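Local coordinates for protein citrinin polyketide synthase (Monascus purpureus, PDB 5MPT) that methylates the growing polyketide chain at carbon through its methyltransferase domain, as part of the fungal synthase that makes the keto-aldehyde precursor of the mycotoxin citrinin, at residues K263-L275 and T291-I304. Numbering follows the deposited sequence. Where two conformers were deposited one is given.
Sequences KVVNIESPPDPQL and TRNLEISTRNIHRI. With SAH (S-adenosyl-L-homocysteine), chain B.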
loop_
_atom_site.group_PDB
_atom_site.type_symbol
_atom_site.label_atom_id
_atom_site.label_comp_id
_atom_site.label_asym_id
_atom_site.label_seq_id
_atom_site.Cartn_x
_atom_site.Cartn_y
_atom_site.Cartn_z
ATOM N N LYS A 263 14.155 -14.365 -5.220
ATOM C CA LYS A 263 13.466 -15.098 -6.281
ATOM C C LYS A 263 12.273 -14.290 -6.801
ATOM O O LYS A 263 11.614 -13.575 -6.038
ATOM C CB LYS A 263 13.003 -16.488 -5.786
ATOM C CG LYS A 263 12.354 -17.381 -6.863
ATOM C CD LYS A 263 11.932 -18.779 -6.324
ATOM C CE LYS A 263 11.367 -19.697 -7.434
ATOM N NZ LYS A 263 10.993 -21.059 -6.939
ATOM N N VAL A 264 12.026 -14.391 -8.114
ATOM C CA VAL A 264 10.828 -13.839 -8.748
ATOM C C VAL A 264 9.655 -14.779 -8.500
ATOM O O VAL A 264 9.708 -15.963 -8.858
ATOM C CB VAL A 264 11.052 -13.648 -10.260
ATOM C CG1 VAL A 264 9.795 -13.093 -10.924
ATOM C CG2 VAL A 264 12.243 -12.724 -10.522
ATOM N N VAL A 265 8.579 -14.260 -7.912
ATOM C CA VAL A 265 7.403 -15.069 -7.605
ATOM C C VAL A 265 6.163 -14.247 -7.904
ATOM O O VAL A 265 6.045 -13.101 -7.458
ATOM C CB VAL A 265 7.376 -15.548 -6.142
ATOM C CG1 VAL A 265 6.040 -16.244 -5.832
ATOM C CG2 VAL A 265 8.549 -16.451 -5.871
ATOM N N ASN A 266 5.234 -14.833 -8.641
ATOM C CA ASN A 266 3.965 -14.196 -8.967
ATOM C C ASN A 266 2.892 -14.736 -8.033
ATOM O O ASN A 266 2.643 -15.952 -8.005
ATOM C CB ASN A 266 3.612 -14.475 -10.425
ATOM C CG ASN A 266 2.356 -13.766 -10.881
ATOM O OD1 ASN A 266 1.525 -13.337 -10.093
ATOM N ND2 ASN A 266 2.181 -13.723 -12.198
ATOM N N ILE A 267 2.345 -13.847 -7.201
ATOM C CA ILE A 267 1.276 -14.169 -6.257
ATOM C C ILE A 267 0.130 -14.901 -6.919
ATOM O O ILE A 267 -0.510 -15.751 -6.280
ATOM C CB ILE A 267 0.775 -12.879 -5.585
ATOM C CG1 ILE A 267 1.911 -12.243 -4.788
ATOM C CG2 ILE A 267 -0.480 -13.137 -4.731
ATOM C CD1 ILE A 267 1.692 -10.779 -4.400
ATOM N N GLU A 268 -0.155 -14.595 -8.202
ATOM C CA GLU A 268 -1.307 -15.184 -8.884
ATOM C C GLU A 268 -1.043 -16.602 -9.364
ATOM O O GLU A 268 -2.002 -17.320 -9.671
ATOM C CB GLU A 268 -1.728 -14.332 -10.095
ATOM C CG GLU A 268 -2.198 -12.956 -9.692
ATOM C CD GLU A 268 -2.898 -12.185 -10.800
ATOM O OE1 GLU A 268 -3.193 -12.789 -11.867
ATOM O OE2 GLU A 268 -3.154 -10.981 -10.599
ATOM N N SER A 269 0.234 -17.011 -9.448
ATOM C CA SER A 269 0.577 -18.330 -9.985
ATOM C C SER A 269 0.374 -19.446 -8.962
ATOM O O SER A 269 0.598 -19.269 -7.779
ATOM C CB SER A 269 2.033 -18.363 -10.426
ATOM O OG SER A 269 2.267 -17.463 -11.487
ATOM N N PRO A 270 -0.012 -20.634 -9.407
ATOM C CA PRO A 270 0.053 -21.784 -8.523
ATOM C C PRO A 270 1.478 -22.000 -8.053
ATOM O O PRO A 270 2.441 -21.768 -8.806
ATOM C CB PRO A 270 -0.436 -22.933 -9.414
ATOM C CG PRO A 270 -0.182 -22.451 -10.787
ATOM C CD PRO A 270 -0.428 -21.019 -10.767
ATOM N N PRO A 271 1.665 -22.427 -6.811
ATOM C CA PRO A 271 3.028 -22.684 -6.325
ATOM C C PRO A 271 3.629 -23.927 -6.938
ATOM O O PRO A 271 2.978 -24.966 -6.983
ATOM C CB PRO A 271 2.834 -22.907 -4.820
ATOM C CG PRO A 271 1.367 -22.634 -4.545
ATOM C CD PRO A 271 0.645 -22.790 -5.827
ATOM N N ASP A 272 4.909 -23.853 -7.309
ATOM C CA ASP A 272 5.599 -25.066 -7.708
ATOM C C ASP A 272 5.827 -25.958 -6.482
ATOM O O ASP A 272 5.803 -25.478 -5.337
ATOM C CB ASP A 272 6.912 -24.734 -8.421
ATOM C CG ASP A 272 8.039 -24.424 -7.480
ATOM O OD1 ASP A 272 8.685 -25.383 -7.020
ATOM O OD2 ASP A 272 8.310 -23.229 -7.235
ATOM N N PRO A 273 5.993 -27.270 -6.700
ATOM C CA PRO A 273 6.126 -28.208 -5.573
ATOM C C PRO A 273 7.084 -27.750 -4.505
ATOM O O PRO A 273 6.812 -27.941 -3.320
ATOM C CB PRO A 273 6.619 -29.490 -6.265
ATOM C CG PRO A 273 5.984 -29.445 -7.587
ATOM C CD PRO A 273 5.878 -27.993 -7.985
ATOM N N GLN A 274 8.203 -27.137 -4.895
ATOM C CA GLN A 274 9.199 -26.708 -3.931
ATOM C C GLN A 274 8.653 -25.667 -2.963
ATOM O O GLN A 274 9.153 -25.569 -1.839
ATOM C CB GLN A 274 10.431 -26.150 -4.643
ATOM C CG GLN A 274 11.129 -27.122 -5.549
ATOM C CD GLN A 274 12.316 -26.495 -6.248
ATOM O OE1 GLN A 274 12.554 -25.291 -6.130
ATOM N NE2 GLN A 274 13.065 -27.307 -6.985
ATOM N N LEU A 275 7.629 -24.898 -3.345
ATOM C CA LEU A 275 7.078 -23.890 -2.436
ATOM C C LEU A 275 5.972 -24.438 -1.544
ATOM O O LEU A 275 5.704 -23.855 -0.484
ATOM C CB LEU A 275 6.520 -22.695 -3.223
ATOM C CG LEU A 275 7.507 -21.861 -4.056
ATOM C CD1 LEU A 275 6.794 -20.839 -4.949
ATOM C CD2 LEU A 275 8.497 -21.154 -3.156
ATOM N N THR A 291 -3.612 -7.804 -7.224
ATOM C CA THR A 291 -3.830 -8.957 -8.084
ATOM C C THR A 291 -5.275 -8.984 -8.582
ATOM O O THR A 291 -6.153 -8.260 -8.101
ATOM C CB THR A 291 -3.484 -10.258 -7.352
ATOM O OG1 THR A 291 -4.383 -10.495 -6.259
ATOM C CG2 THR A 291 -2.063 -10.233 -6.826
ATOM N N ARG A 292 -5.526 -9.883 -9.542
ATOM C CA ARG A 292 -6.819 -9.930 -10.203
ATOM C C ARG A 292 -7.921 -10.426 -9.285
ATOM O O ARG A 292 -9.058 -9.953 -9.366
ATOM C CB ARG A 292 -6.708 -10.830 -11.428
ATOM C CG ARG A 292 -5.822 -10.254 -12.535
ATOM C CD ARG A 292 -5.637 -11.214 -13.729
ATOM N NE ARG A 292 -4.984 -10.507 -14.840
ATOM C CZ ARG A 292 -3.685 -10.206 -14.844
ATOM N NH1 ARG A 292 -2.913 -10.567 -13.832
ATOM N NH2 ARG A 292 -3.145 -9.526 -15.842
ATOM N N ASN A 293 -7.626 -11.413 -8.450
ATOM C CA ASN A 293 -8.670 -12.176 -7.773
ATOM C C ASN A 293 -8.138 -12.556 -6.404
ATOM O O ASN A 293 -7.143 -13.274 -6.301
ATOM C CB ASN A 293 -9.071 -13.417 -8.594
ATOM C CG ASN A 293 -10.147 -14.266 -7.902
ATOM O OD1 ASN A 293 -9.988 -14.696 -6.749
ATOM N ND2 ASN A 293 -11.241 -14.527 -8.616
ATOM N N LEU A 294 -8.751 -12.000 -5.355
ATOM C CA LEU A 294 -8.198 -12.168 -4.018
ATOM C C LEU A 294 -8.321 -13.603 -3.536
ATOM O O LEU A 294 -7.438 -14.097 -2.823
ATOM C CB LEU A 294 -8.883 -11.211 -3.049
ATOM C CG LEU A 294 -8.622 -9.733 -3.317
ATOM C CD1 LEU A 294 -9.233 -8.898 -2.206
ATOM C CD2 LEU A 294 -7.119 -9.394 -3.456
ATOM N N GLU A 295 -9.411 -14.284 -3.896
ATOM C CA GLU A 295 -9.551 -15.706 -3.552
ATOM C C GLU A 295 -8.413 -16.536 -4.130
ATOM O O GLU A 295 -7.795 -17.359 -3.432
ATOM C CB GLU A 295 -10.879 -16.247 -4.067
ATOM C CG GLU A 295 -12.091 -15.830 -3.260
ATOM C CD GLU A 295 -13.347 -16.576 -3.672
ATOM O OE1 GLU A 295 -13.221 -17.671 -4.267
ATOM O OE2 GLU A 295 -14.453 -16.060 -3.398
ATOM N N ILE A 296 -8.147 -16.365 -5.417
ATOM C CA ILE A 296 -7.076 -17.120 -6.059
ATOM C C ILE A 296 -5.738 -16.787 -5.416
ATOM O O ILE A 296 -4.945 -17.683 -5.097
ATOM C CB ILE A 296 -7.074 -16.846 -7.580
ATOM C CG1 ILE A 296 -8.332 -17.431 -8.210
ATOM C CG2 ILE A 296 -5.811 -17.369 -8.240
ATOM C CD1 ILE A 296 -8.498 -17.065 -9.684
ATOM N N SER A 297 -5.471 -15.495 -5.192
ATOM C CA SER A 297 -4.175 -15.119 -4.643
ATOM C C SER A 297 -3.990 -15.658 -3.222
ATOM O O SER A 297 -2.924 -16.181 -2.884
ATOM C CB SER A 297 -4.011 -13.616 -4.654
ATOM O OG SER A 297 -3.959 -13.176 -5.986
ATOM N N THR A 298 -5.003 -15.513 -2.366
ATOM C CA THR A 298 -4.821 -15.916 -0.989
ATOM C C THR A 298 -4.854 -17.434 -0.876
ATOM O O THR A 298 -4.234 -17.994 0.026
ATOM C CB THR A 298 -5.861 -15.248 -0.063
ATOM O OG1 THR A 298 -7.178 -15.640 -0.445
ATOM C CG2 THR A 298 -5.745 -13.677 -0.058
ATOM N N ARG A 299 -5.547 -18.116 -1.786
ATOM C CA ARG A 299 -5.485 -19.573 -1.824
ATOM C C ARG A 299 -4.084 -20.040 -2.202
ATOM O O ARG A 299 -3.529 -20.956 -1.578
ATOM C CB ARG A 299 -6.524 -20.120 -2.803
ATOM C CG ARG A 299 -6.642 -21.648 -2.769
ATOM C CD ARG A 299 -7.769 -22.155 -3.644
ATOM N NE ARG A 299 -9.095 -21.918 -3.069
ATOM C CZ ARG A 299 -9.999 -21.066 -3.550
ATOM N NH1 ARG A 299 -9.751 -20.336 -4.633
ATOM N NH2 ARG A 299 -11.173 -20.948 -2.941
ATOM N N ASN A 300 -3.494 -19.418 -3.223
ATOM C CA ASN A 300 -2.115 -19.720 -3.580
ATOM C C ASN A 300 -1.196 -19.552 -2.377
ATOM O O ASN A 300 -0.364 -20.415 -2.086
ATOM C CB ASN A 300 -1.646 -18.822 -4.723
ATOM C CG ASN A 300 -2.368 -19.086 -6.030
ATOM O OD1 ASN A 300 -2.905 -20.170 -6.263
ATOM N ND2 ASN A 300 -2.350 -18.102 -6.903
ATOM N N ILE A 301 -1.326 -18.418 -1.678
ATOM C CA ILE A 301 -0.515 -18.165 -0.496
ATOM C C ILE A 301 -0.745 -19.252 0.540
ATOM O O ILE A 301 0.202 -19.754 1.163
ATOM C CB ILE A 301 -0.837 -16.758 0.036
ATOM C CG1 ILE A 301 -0.309 -15.734 -0.988
ATOM C CG2 ILE A 301 -0.315 -16.622 1.437
ATOM C CD1 ILE A 301 -0.760 -14.297 -0.739
ATOM N N HIS A 302 -2.005 -19.633 0.753
ATOM C CA HIS A 302 -2.299 -20.674 1.731
ATOM C C HIS A 302 -1.499 -21.938 1.461
ATOM O O HIS A 302 -0.971 -22.560 2.384
ATOM C CB HIS A 302 -3.793 -20.996 1.728
ATOM C CG HIS A 302 -4.222 -21.838 2.878
ATOM N ND1 HIS A 302 -4.249 -23.215 2.827
ATOM C CD2 HIS A 302 -4.643 -21.501 4.116
ATOM C CE1 HIS A 302 -4.663 -23.687 3.991
ATOM N NE2 HIS A 302 -4.892 -22.666 4.802
ATOM N N ARG A 303 -1.383 -22.323 0.195
ATOM C CA ARG A 303 -0.762 -23.600 -0.137
ATOM C C ARG A 303 0.741 -23.565 0.091
ATOM O O ARG A 303 1.353 -24.609 0.310
ATOM C CB ARG A 303 -1.096 -23.936 -1.598
ATOM C CG ARG A 303 -0.619 -25.324 -2.090
ATOM C CD ARG A 303 -1.127 -26.484 -1.230
ATOM N NE ARG A 303 -2.589 -26.595 -1.235
ATOM C CZ ARG A 303 -3.282 -27.611 -1.745
ATOM N NH1 ARG A 303 -2.668 -28.650 -2.299
ATOM N NH2 ARG A 303 -4.607 -27.589 -1.691
ATOM N N ILE A 304 1.336 -22.374 0.066
ATOM C CA ILE A 304 2.758 -22.205 0.342
ATOM C C ILE A 304 3.042 -22.236 1.839
ATOM O O ILE A 304 4.181 -22.496 2.242
ATOM C CB ILE A 304 3.231 -20.889 -0.302
ATOM C CG1 ILE A 304 3.109 -20.993 -1.837
ATOM C CG2 ILE A 304 4.666 -20.553 0.050
ATOM C CD1 ILE A 304 3.198 -19.645 -2.563
HETATM N N SAH B . 5.950 -4.003 -0.658
HETATM C CA SAH B . 6.180 -2.896 -1.633
HETATM C CB SAH B . 5.176 -1.749 -1.648
HETATM C CG SAH B . 3.845 -2.074 -2.303
HETATM S SD SAH B . 4.087 -1.888 -4.103
HETATM C C SAH B . 7.582 -2.296 -1.331
HETATM O O SAH B . 8.124 -1.764 -2.407
HETATM O OXT SAH B . 8.095 -2.280 -0.240
HETATM C "C5'" SAH B . 3.370 -3.419 -4.757
HETATM C "C4'" SAH B . 4.484 -4.394 -5.075
HETATM O "O4'" SAH B . 3.821 -5.618 -5.458
HETATM C "C3'" SAH B . 5.392 -3.997 -6.247
HETATM O "O3'" SAH B . 6.731 -4.276 -5.851
HETATM C "C2'" SAH B . 4.918 -4.910 -7.391
HETATM O "O2'" SAH B . 5.973 -5.270 -8.280
HETATM C "C1'" SAH B . 4.440 -6.129 -6.612
HETATM N N9 SAH B . 3.473 -6.984 -7.291
HETATM C C8 SAH B . 2.412 -6.609 -8.072
HETATM N N7 SAH B . 1.746 -7.612 -8.590
HETATM C C5 SAH B . 2.421 -8.731 -8.122
HETATM C C6 SAH B . 2.221 -10.112 -8.312
HETATM N N6 SAH B . 1.264 -10.631 -9.091
HETATM N N1 SAH B . 3.073 -10.955 -7.697
HETATM C C2 SAH B . 4.056 -10.452 -6.944
HETATM N N3 SAH B . 4.343 -9.176 -6.684
HETATM C C4 SAH B . 3.483 -8.357 -7.313
#
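Asn300 CG stands anti to its carbonyl carbon (chi1 -67°), which brings the amide beneath the 266–269 turn; Glu268, set likewise and extended beyond CG, reaches past Thr291 to Arg292. The contact belongs to the Rossmann-like methyltransferase fold: the loop after edge strand 260–264 lies along helix 294–304, whose other side packs against helix 347–356. Asn300 ND2 donates a nearly straight bond (164°) to Ile267 O at 3.0 Å, in the carbonyl plane and on a lone pair, and a weak one to Glu268 O, so one amide nitrogen grips two carbonyls of a type I turn. The Glu268 carboxylate is held twice. Glu268 OE2 takes Arg292 N at 2.8 Å from above the carboxylate plane, while Glu268 OE1 receives Arg292 NH1 in a 3.0 Å salt bridge, on the syn side but tilted out of the carboxylate plane, the two flat groups standing 82° apart. Beside these polar bonds, Ile267 CG2 packs on Ser297 CB at 3.6 Å, with Thr291 CG2 alongside, and its CG1 and CD1 branch touches the adenine of S-adenosylhomocysteine. The same turn reads the adenine edge: Ile267 N donates to SAH N1 at 3.0 Å, and Asn266 OD1 accepts from SAH N6 as well as from Glu268 N, closing an Asx turn. The bonds from Asn300 and the packing of Ile267 probably help hold this adenine-binding loop against the helix. Farther along, Pro271 CB and CG meet Ile304 CG1, the CB contact at 3.6 Å, and Ile304 CA directs a C-H toward Leu275 O at 3.5 Å.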